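Local coordinates for protein LbpB B-lobe (Moraxella bovis, PDB 3UAQ) that probably binds host lactoferrin at the bacterial cell surface as a lipoprotein, its N-lobe pairing a handle domain with a beta barrel, at residues A[223-228]-A[254-259]; A[250-255]-A[270-275]. One frame throughout, in Å; residues are numbered along the deposited sequence.

In the fold
Both contacts use strand 248-257 of the barrel and share Ser254 and Thr255, yet they illustrate how chemistry changes along one strand. Contact 2, within the barrel wall, joins strand 248-257 to its hairpin partner 266-278 by repeated backbone bonds, with leucine, isoleucine and tyrosine on one face and a threonine-aspartate bond on the other. Contact 1, its centre about 19 Å from that of contact 2, lies where that strand runs out into loop; there a long connection lies against it through one backbone bond and aliphatic carbon. Both are partly buried, but contact 1 has two exposed touching residues and contact 2 none. A salt bridge, Glu223 OE2 to Arg270 NH2 at 2.9 Å, ties them together.

Contact 1: residues A[223-228]-A[254-259]; sequences EQVFGQ and STKQKA
Val225 straddles the end of the barrel strand, one methyl on Lys256 and the other on Lys258 just beyond it. CG1 is turned anti to the backbone N (chi1 -163°), which sets it 3.6 Å from Lys258 CB, the valine and lysine side chains crossing at about a right angle. The other methyl, CG2, rests 3.5 Å from the carbonyl O of Lys256, while the CG of that lysine approaches CG1. The ammonium of Lys258 bends away at its last torsion to the carbonyls of Ala261 and Ser263, leaving CB against the valine and CE near the Phe226 ring.

Next along the loop, Phe226 N donates to Lys258 O at 3.2 Å with a bent N-H...O angle of 138°. Beyond this bond the phenylalanine CB sits 3.4 Å from Ala259 O, and the exposed ring turns out from the segment. Val225 to Gln228 form a type II beta turn, with Gly227 at the position of positive phi.

At the other end, Glu223 and Thr255 approach from opposite directions: the extended glutamate brings OE1 to 3.8 Å from the methyl CG2 of Thr255. Its carboxylate takes a salt bridge from Arg270 and a hydrogen bond from His236. The long loop between strands 170-184 and 236-243 thus lies over the end of strand 248-257, with Glu223 packed on Phe179 of strand 170-184 and Val225 on Asn235.

Contact 2: residues A[250-255]-A[270-275]; sequences TGTLST and RYDIDA
Thr252 OG1 donates to Asp272 OD1 at 2.8 Å, the two side chains lying side by side and pointing the same way from a non-hydrogen-bonded pair. The hydroxyl meets OD1 nearly along its C-O axis, and the second carboxylate oxygen, OD2, forms a salt bridge with Lys289, so both oxygens have partners and the carboxylate is probably stabilised in its charged form. The main chain adds its own bonds. Leu253 N reaches Tyr271 O at 2.8 Å with an N-H...O angle of 169°, and in return Leu253 O accepts two donors in its carbonyl plane, Arg270 N at 2.9 Å and Tyr271 N at 3.2 Å.

Two residues facing one in this way make a classic beta bulge. It interrupts the regular pairing of the antiparallel hairpin formed by strands 248-257 and 266-278, part of the barrel wall that gives the C-lobe and N-lobe barrel family its name. From within the bulge the Arg270 side chain passes at a slant across Thr255, where its NE makes only a weak bond to OG1, the guanidinium being held chiefly by Glu223.

On the face opposite Thr252 and Asp272, Leu253 and Ile273 cross at about a right angle, CD2 of the leucine lying 3.7 Å from CD1 of the isoleucine. The other leucine methyl, CD1, packs 3.9 Å from Tyr271 CB, whereas the tyrosine ring swings off to meet Phe325 with the ring planes at about 55°. The apolar layer extends to Ala238 and Phe240 of the adjacent strand 236-243, and Leu253 also touches Trp177 of strand 170-184.

Contact 1: residues A[223-228]-A[254-259]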
loop_
_atom_site.group_PDB
_atom_site.type_symbol
_atom_site.label_atom_id
_atom_site.label_comp_id
_atom_site.label_asym_id
_atom_site.label_seq_id
_atom_site.Cartn_x
_atom_site.Cartn_y
_atom_site.Cartn_z
ATOM N N GLU A 223 -9.087 15.949 5.723
ATOM C CA GLU A 223 -9.979 16.853 5.007
ATOM C C GLU A 223 -11.134 16.058 4.406
ATOM O O GLU A 223 -10.928 15.056 3.717
ATOM C CB GLU A 223 -9.228 17.655 3.947
ATOM C CG GLU A 223 -9.929 18.950 3.583
ATOM C CD GLU A 223 -9.022 19.940 2.876
ATOM O OE1 GLU A 223 -7.884 19.567 2.506
ATOM O OE2 GLU A 223 -9.454 21.098 2.693
ATOM N N GLN A 224 -12.350 16.510 4.681
ATOM C CA GLN A 224 -13.539 15.700 4.443
ATOM C C GLN A 224 -14.114 15.765 3.025
ATOM O O GLN A 224 -14.477 16.831 2.522
ATOM C CB GLN A 224 -14.631 16.065 5.455
ATOM C CG GLN A 224 -14.189 15.973 6.919
ATOM C CD GLN A 224 -15.329 16.218 7.886
ATOM O OE1 GLN A 224 -16.194 17.075 7.649
ATOM N NE2 GLN A 224 -15.340 15.464 8.987
ATOM N N VAL A 225 -14.197 14.601 2.392
ATOM C CA VAL A 225 -15.020 14.426 1.212
ATOM C C VAL A 225 -16.065 13.385 1.575
ATOM O O VAL A 225 -15.858 12.575 2.484
ATOM C CB VAL A 225 -14.205 13.945 -0.003
ATOM C CG1 VAL A 225 -14.995 14.175 -1.288
ATOM C CG2 VAL A 225 -12.886 14.682 -0.071
ATOM N N PHE A 226 -17.188 13.406 0.871
ATOM C CA PHE A 226 -18.322 12.573 1.244
ATOM C C PHE A 226 -18.116 11.073 1.041
ATOM O O PHE A 226 -17.582 10.638 0.020
ATOM C CB PHE A 226 -19.571 13.008 0.486
ATOM C CG PHE A 226 -20.760 12.145 0.769
ATOM C CD1 PHE A 226 -21.546 12.378 1.886
ATOM C CD2 PHE A 226 -21.073 11.076 -0.059
ATOM C CE1 PHE A 226 -22.641 11.569 2.168
ATOM C CE2 PHE A 226 -22.169 10.262 0.215
ATOM C CZ PHE A 226 -22.953 10.511 1.331
ATOM N N GLY A 227 -18.573 10.283 2.008
ATOM C CA GLY A 227 -18.579 8.838 1.865
ATOM C C GLY A 227 -17.194 8.211 1.910
ATOM O O GLY A 227 -17.037 7.016 1.640
ATOM N N GLN A 228 -16.186 9.020 2.233
ATOM C CA GLN A 228 -14.864 8.507 2.556
ATOM C C GLN A 228 -14.680 8.654 4.054
ATOM O O GLN A 228 -15.161 9.618 4.650
ATOM C CB GLN A 228 -13.778 9.296 1.830
ATOM C CG GLN A 228 -13.935 9.397 0.323
ATOM C CD GLN A 228 -12.680 9.930 -0.342
ATOM O OE1 GLN A 228 -11.577 9.457 -0.071
ATOM N NE2 GLN A 228 -12.836 10.939 -1.190
ATOM N N SER A 254 -4.571 21.412 -5.980
ATOM C CA SER A 254 -5.969 21.691 -5.682
ATOM C C SER A 254 -6.548 20.621 -4.773
ATOM O O SER A 254 -5.927 19.581 -4.545
ATOM C CB SER A 254 -6.786 21.798 -6.973
ATOM O OG SER A 254 -6.059 21.307 -8.088
ATOM N N THR A 255 -7.738 20.885 -4.250
ATOM C CA THR A 255 -8.401 19.933 -3.373
ATOM C C THR A 255 -9.775 19.580 -3.914
ATOM O O THR A 255 -10.537 20.457 -4.338
ATOM C CB THR A 255 -8.558 20.485 -1.949
ATOM O OG1 THR A 255 -7.275 20.862 -1.433
ATOM C CG2 THR A 255 -9.190 19.430 -1.032
ATOM N N LYS A 256 -10.078 18.287 -3.907
ATOM C CA LYS A 256 -11.412 17.817 -4.251
ATOM C C LYS A 256 -12.372 18.036 -3.086
ATOM O O LYS A 256 -12.180 17.488 -2.000
ATOM C CB LYS A 256 -11.389 16.332 -4.634
ATOM C CG LYS A 256 -12.651 15.577 -4.241
ATOM C CD LYS A 256 -12.780 14.245 -4.977
ATOM C CE LYS A 256 -11.504 13.438 -4.907
ATOM N NZ LYS A 256 -11.777 11.971 -4.979
ATOM N N GLN A 257 -13.383 18.866 -3.315
ATOM C CA GLN A 257 -14.532 18.980 -2.434
ATOM C C GLN A 257 -15.710 18.252 -3.071
ATOM O O GLN A 257 -15.890 18.284 -4.293
ATOM C CB GLN A 257 -14.918 20.442 -2.219
ATOM C CG GLN A 257 -13.793 21.434 -2.412
ATOM C CD GLN A 257 -13.485 22.211 -1.151
ATOM O OE1 GLN A 257 -12.334 22.293 -0.732
ATOM N NE2 GLN A 257 -14.513 22.774 -0.529
ATOM N N LYS A 258 -16.497 17.579 -2.239
ATOM C CA LYS A 258 -17.770 17.008 -2.650
ATOM C C LYS A 258 -18.593 16.854 -1.381
ATOM O O LYS A 258 -18.237 16.083 -0.486
ATOM C CB LYS A 258 -17.581 15.654 -3.331
ATOM C CG LYS A 258 -18.873 14.848 -3.474
ATOM C CD LYS A 258 -18.584 13.382 -3.798
ATOM C CE LYS A 258 -19.857 12.540 -3.820
ATOM N NZ LYS A 258 -20.726 12.788 -5.007
ATOM N N ALA A 259 -19.683 17.609 -1.294
ATOM C CA ALA A 259 -20.418 17.750 -0.038
ATOM C C ALA A 259 -21.276 16.540 0.331
ATOM O O ALA A 259 -21.095 15.938 1.394
ATOM C CB ALA A 259 -21.264 19.001 -0.066
#

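Contact 2: residues A[250-255]-A[270-275]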
loop_
_atom_site.group_PDB
_atom_site.type_symbol
_atom_site.label_atom_id
_atom_site.label_comp_id
_atom_site.label_asym_id
_atom_site.label_seq_id
_atom_site.Cartn_x
_atom_site.Cartn_y
_atom_site.Cartn_z
ATOM N N THR A 250 6.506 24.948 -13.126
ATOM C CA THR A 250 5.234 25.498 -12.656
ATOM C C THR A 250 4.249 24.412 -12.261
ATOM O O THR A 250 4.518 23.228 -12.429
ATOM C CB THR A 250 4.564 26.374 -13.718
ATOM O OG1 THR A 250 5.132 26.093 -15.000
ATOM C CG2 THR A 250 4.757 27.842 -13.393
ATOM N N GLY A 251 3.098 24.822 -11.741
ATOM C CA GLY A 251 2.073 23.862 -11.390
ATOM C C GLY A 251 1.070 24.337 -10.362
ATOM O O GLY A 251 1.200 25.420 -9.788
ATOM N N THR A 252 0.057 23.508 -10.132
ATOM C CA THR A 252 -1.036 23.866 -9.248
ATOM C C THR A 252 -1.455 22.678 -8.389
ATOM O O THR A 252 -1.540 21.547 -8.874
ATOM C CB THR A 252 -2.239 24.362 -10.061
ATOM O OG1 THR A 252 -1.807 25.382 -10.972
ATOM C CG2 THR A 252 -3.341 24.909 -9.148
ATOM N N LEU A 253 -1.704 22.945 -7.108
ATOM C CA LEU A 253 -2.212 21.932 -6.188
ATOM C C LEU A 253 -3.624 22.319 -5.774
ATOM O O LEU A 253 -3.850 23.425 -5.280
ATOM C CB LEU A 253 -1.334 21.840 -4.944
ATOM C CG LEU A 253 0.151 22.114 -5.146
ATOM C CD1 LEU A 253 0.867 22.250 -3.803
ATOM C CD2 LEU A 253 0.783 21.024 -5.997
ATOM N N SER A 254 -4.571 21.412 -5.980
ATOM C CA SER A 254 -5.969 21.691 -5.682
ATOM C C SER A 254 -6.548 20.621 -4.773
ATOM O O SER A 254 -5.927 19.581 -4.545
ATOM C CB SER A 254 -6.786 21.798 -6.973
ATOM O OG SER A 254 -6.059 21.307 -8.088
ATOM N N THR A 255 -7.738 20.885 -4.250
ATOM C CA THR A 255 -8.401 19.933 -3.373
ATOM C C THR A 255 -9.775 19.580 -3.914
ATOM O O THR A 255 -10.537 20.457 -4.338
ATOM C CB THR A 255 -8.558 20.485 -1.949
ATOM O OG1 THR A 255 -7.275 20.862 -1.433
ATOM C CG2 THR A 255 -9.190 19.430 -1.032
ATOM N N ARG A 270 -5.494 25.602 -4.304
ATOM C CA ARG A 270 -4.930 26.088 -3.050
ATOM C C ARG A 270 -3.619 26.816 -3.294
ATOM O O ARG A 270 -3.381 27.890 -2.741
ATOM C CB ARG A 270 -4.685 24.923 -2.094
ATOM C CG ARG A 270 -5.930 24.124 -1.737
ATOM C CD ARG A 270 -6.828 24.881 -0.769
ATOM N NE ARG A 270 -7.750 23.984 -0.073
ATOM C CZ ARG A 270 -8.905 24.368 0.466
ATOM N NH1 ARG A 270 -9.287 25.636 0.387
ATOM N NH2 ARG A 270 -9.681 23.482 1.078
ATOM N N TYR A 271 -2.770 26.224 -4.128
ATOM C CA TYR A 271 -1.426 26.742 -4.362
ATOM C C TYR A 271 -1.009 26.654 -5.825
ATOM O O TYR A 271 -1.160 25.610 -6.469
ATOM C CB TYR A 271 -0.399 25.968 -3.521
ATOM C CG TYR A 271 -0.510 26.192 -2.028
ATOM C CD1 TYR A 271 -1.203 25.299 -1.220
ATOM C CD2 TYR A 271 0.083 27.294 -1.425
ATOM C CE1 TYR A 271 -1.304 25.497 0.151
ATOM C CE2 TYR A 271 -0.015 27.500 -0.060
ATOM C CZ TYR A 271 -0.709 26.601 0.726
ATOM O OH TYR A 271 -0.804 26.814 2.086
ATOM N N ASP A 272 -0.489 27.760 -6.345
ATOM C CA ASP A 272 0.271 27.727 -7.585
ATOM C C ASP A 272 1.729 27.495 -7.235
ATOM O O ASP A 272 2.144 27.723 -6.099
ATOM C CB ASP A 272 0.123 29.038 -8.356
ATOM C CG ASP A 272 -0.997 28.989 -9.381
ATOM O OD1 ASP A 272 -1.282 27.887 -9.895
ATOM O OD2 ASP A 272 -1.589 30.054 -9.668
ATOM N N ILE A 273 2.506 27.035 -8.207
ATOM C CA ILE A 273 3.919 26.781 -7.970
ATOM C C ILE A 273 4.790 27.549 -8.962
ATOM O O ILE A 273 4.426 27.723 -10.132
ATOM C CB ILE A 273 4.232 25.280 -8.022
ATOM C CG1 ILE A 273 3.247 24.521 -7.133
ATOM C CG2 ILE A 273 5.669 25.016 -7.596
ATOM C CD1 ILE A 273 3.708 23.138 -6.749
ATOM N N ASP A 274 5.937 28.019 -8.481
ATOM C CA ASP A 274 6.811 28.863 -9.281
ATOM C C ASP A 274 8.265 28.610 -8.901
ATOM O O ASP A 274 8.800 29.239 -7.990
ATOM C CB ASP A 274 6.454 30.335 -9.076
ATOM C CG ASP A 274 7.262 31.254 -9.958
ATOM O OD1 ASP A 274 7.627 30.830 -11.078
ATOM O OD2 ASP A 274 7.529 32.399 -9.534
ATOM N N ALA A 275 8.903 27.680 -9.600
ATOM C CA ALA A 275 10.261 27.279 -9.250
ATOM C C ALA A 275 11.240 27.369 -10.422
ATOM O O ALA A 275 10.865 27.193 -11.588
ATOM C CB ALA A 275 10.265 25.879 -8.654
#